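Local coordinates for nisin leader peptide-processing serine protease NisP (Lactococcus lactis subsp. lactis, PDB 4MZD), which is a subtilisin-like serine protease that probably cleaves the leader peptide from the precursor of the lantibiotic nisin, at residues A[324-329]-A[334-339]. Sequence-based numbering, arbitrary orientation.
Sequences DKFVSQ and KDWLFT
Phe326, near the C-terminal end of helix 316-328, pushes the far end of its ring against the indole of Trp336, the first residue to leave helical geometry after the short helix 332-335. With chi1 at -180°, CG of Phe326 lies opposite the backbone nitrogen and beside the carbonyl carbon, the rotamer that brings CZ against the indole. The pair is edge-to-face, with the phenyl supplying the edge: Phe326 CZ lies over the middle of the indole, 3.4 Å from Trp336 CE2. Phe326 CE2 sits over the benzene half, 3.6 Å from Trp336 CZ2. The planes are inclined at 51°, well short of a perpendicular T, and the centroids of the phenyl and the six-membered indole ring are 4.5 Å apart. Asp335 meets the same ring at another point of its rim. Its OD2 approaches Phe326 CE1 to 3.6 Å near the ring plane, the carboxylate being turned 40° from the phenyl. That oxygen also accepts a hydrogen bond from Asn317 ND2, at the start of the helix that bears Phe326, so the two helices are tied by a polar link beside the aromatic one. Phe318 packs edge-to-face on Phe326, and Tyr350 meets the indole of Trp336. The contact joins the C-terminal part of helix 316-328 to the turn between helix 332-335 and the hairpin 337-340/346-349; the side chain of Trp336 lies about 11 Å from that of Ser353, the predicted serine of the subtilase charge-relay system. Chemically, an aromatic pair carries most of the contact, with a carboxylate oxygen at the ring edge; the electropositive C-H rim of Phe326 suits both the indole pi face and that oxygen, and a weak electrostatic attraction probably adds to the dispersion of close packing.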
loop_
_atom_site.group_PDB
_atom_site.type_symbol
_atom_site.label_atom_id
_atom_site.label_comp_id
_atom_site.label_asym_id
_atom_site.label_seq_id
_atom_site.Cartn_x
_atom_site.Cartn_y
_atom_site.Cartn_z
ATOM N N ASP A 324 -1.927 27.366 -4.771
ATOM C CA ASP A 324 -2.707 28.116 -5.750
ATOM C C ASP A 324 -2.219 27.883 -7.176
ATOM O O ASP A 324 -3.011 27.611 -8.076
ATOM C CB ASP A 324 -2.711 29.608 -5.416
ATOM C CG ASP A 324 -3.480 29.909 -4.147
ATOM O OD1 ASP A 324 -4.474 29.199 -3.878
ATOM O OD2 ASP A 324 -3.090 30.843 -3.418
ATOM N N LYS A 325 -0.911 27.988 -7.376
ATOM C CA LYS A 325 -0.316 27.803 -8.696
ATOM C C LYS A 325 -0.337 26.334 -9.120
ATOM O O LYS A 325 -0.532 26.019 -10.294
ATOM C CB LYS A 325 1.115 28.353 -8.711
ATOM C CG LYS A 325 1.902 28.089 -9.994
ATOM C CD LYS A 325 3.215 28.869 -10.023
ATOM C CE LYS A 325 4.100 28.424 -11.183
ATOM N NZ LYS A 325 5.363 29.217 -11.267
ATOM N N PHE A 326 -0.115 25.439 -8.162
ATOM C CA PHE A 326 -0.187 24.004 -8.414
ATOM C C PHE A 326 -1.524 23.659 -9.052
ATOM O O PHE A 326 -1.597 22.897 -10.016
ATOM C CB PHE A 326 -0.010 23.242 -7.095
ATOM C CG PHE A 326 -0.056 21.740 -7.232
ATOM C CD1 PHE A 326 1.007 21.042 -7.790
ATOM C CD2 PHE A 326 -1.155 21.023 -6.781
ATOM C CE1 PHE A 326 0.958 19.666 -7.911
ATOM C CE2 PHE A 326 -1.199 19.644 -6.891
ATOM C CZ PHE A 326 -0.142 18.965 -7.452
ATOM N N VAL A 327 -2.587 24.232 -8.503
ATOM C CA VAL A 327 -3.924 23.963 -8.994
ATOM C C VAL A 327 -4.235 24.790 -10.243
ATOM O O VAL A 327 -4.657 24.245 -11.258
ATOM C CB VAL A 327 -4.982 24.205 -7.897
ATOM C CG1 VAL A 327 -6.385 24.027 -8.455
ATOM C CG2 VAL A 327 -4.754 23.263 -6.724
ATOM N N SER A 328 -4.013 26.099 -10.184
ATOM C CA SER A 328 -4.406 26.965 -11.294
ATOM C C SER A 328 -3.639 26.681 -12.589
ATOM O O SER A 328 -4.162 26.897 -13.684
ATOM C CB SER A 328 -4.279 28.441 -10.914
ATOM O OG SER A 328 -2.927 28.852 -10.912
ATOM N N GLN A 329 -2.405 26.202 -12.470
ATOM C CA GLN A 329 -1.618 25.884 -13.659
ATOM C C GLN A 329 -1.701 24.400 -14.031
ATOM O O GLN A 329 -1.045 23.953 -14.973
ATOM C CB GLN A 329 -0.162 26.335 -13.498
ATOM C CG GLN A 329 -0.011 27.843 -13.348
ATOM C CD GLN A 329 1.435 28.308 -13.388
ATOM O OE1 GLN A 329 2.352 27.511 -13.588
ATOM N NE2 GLN A 329 1.644 29.605 -13.198
ATOM N N LYS A 334 -0.715 15.915 -13.987
ATOM C CA LYS A 334 0.379 14.993 -14.259
ATOM C C LYS A 334 1.121 14.556 -13.001
ATOM O O LYS A 334 1.787 13.528 -13.012
ATOM C CB LYS A 334 1.366 15.607 -15.250
ATOM C CG LYS A 334 0.765 15.878 -16.613
ATOM C CD LYS A 334 1.826 16.267 -17.629
ATOM C CE LYS A 334 2.721 17.379 -17.114
ATOM N NZ LYS A 334 3.832 16.867 -16.263
ATOM N N ASP A 335 1.011 15.336 -11.927
ATOM C CA ASP A 335 1.806 15.090 -10.723
ATOM C C ASP A 335 1.111 14.178 -9.726
ATOM O O ASP A 335 1.771 13.439 -8.987
ATOM C CB ASP A 335 2.111 16.399 -9.997
ATOM C CG ASP A 335 3.137 17.258 -10.704
ATOM O OD1 ASP A 335 3.569 16.920 -11.826
ATOM O OD2 ASP A 335 3.476 18.306 -10.121
ATOM N N TRP A 336 -0.215 14.276 -9.658
ATOM C CA TRP A 336 -0.995 13.474 -8.729
ATOM C C TRP A 336 -1.828 12.495 -9.535
ATOM O O TRP A 336 -1.927 12.614 -10.760
ATOM C CB TRP A 336 -1.850 14.355 -7.818
ATOM C CG TRP A 336 -1.047 15.151 -6.822
ATOM C CD1 TRP A 336 0.316 15.164 -6.680
ATOM C CD2 TRP A 336 -1.565 16.044 -5.830
ATOM N NE1 TRP A 336 0.670 16.014 -5.662
ATOM C CE2 TRP A 336 -0.463 16.567 -5.125
ATOM C CE3 TRP A 336 -2.856 16.449 -5.465
ATOM C CZ2 TRP A 336 -0.611 17.476 -4.079
ATOM C CZ3 TRP A 336 -3.001 17.355 -4.427
ATOM C CH2 TRP A 336 -1.881 17.857 -3.745
ATOM N N LEU A 337 -2.404 11.513 -8.861
ATOM C CA LEU A 337 -3.130 10.497 -9.593
ATOM C C LEU A 337 -4.603 10.460 -9.199
ATOM O O LEU A 337 -5.003 10.743 -8.069
ATOM C CB LEU A 337 -2.443 9.141 -9.522
ATOM C CG LEU A 337 -2.339 8.563 -8.126
ATOM C CD1 LEU A 337 -3.437 7.552 -7.904
ATOM C CD2 LEU A 337 -0.982 7.892 -7.920
ATOM N N PHE A 338 -5.410 10.127 -10.186
ATOM C CA PHE A 338 -6.854 10.232 -10.102
ATOM C C PHE A 338 -7.423 8.883 -9.686
ATOM O O PHE A 338 -7.194 7.877 -10.352
ATOM C CB PHE A 338 -7.344 10.611 -11.498
ATOM C CG PHE A 338 -8.764 11.067 -11.563
ATOM C CD1 PHE A 338 -9.146 12.293 -11.055
ATOM C CD2 PHE A 338 -9.709 10.282 -12.190
ATOM C CE1 PHE A 338 -10.465 12.714 -11.162
ATOM C CE2 PHE A 338 -11.022 10.692 -12.294
ATOM C CZ PHE A 338 -11.398 11.913 -11.793
ATOM N N THR A 339 -8.162 8.856 -8.584
ATOM C CA THR A 339 -8.677 7.594 -8.082
ATOM C C THR A 339 -10.058 7.760 -7.440
ATOM O O THR A 339 -10.554 8.879 -7.253
ATOM C CB THR A 339 -7.676 6.929 -7.129
ATOM O OG1 THR A 339 -8.026 5.549 -6.962
ATOM C CG2 THR A 339 -7.645 7.640 -5.795
#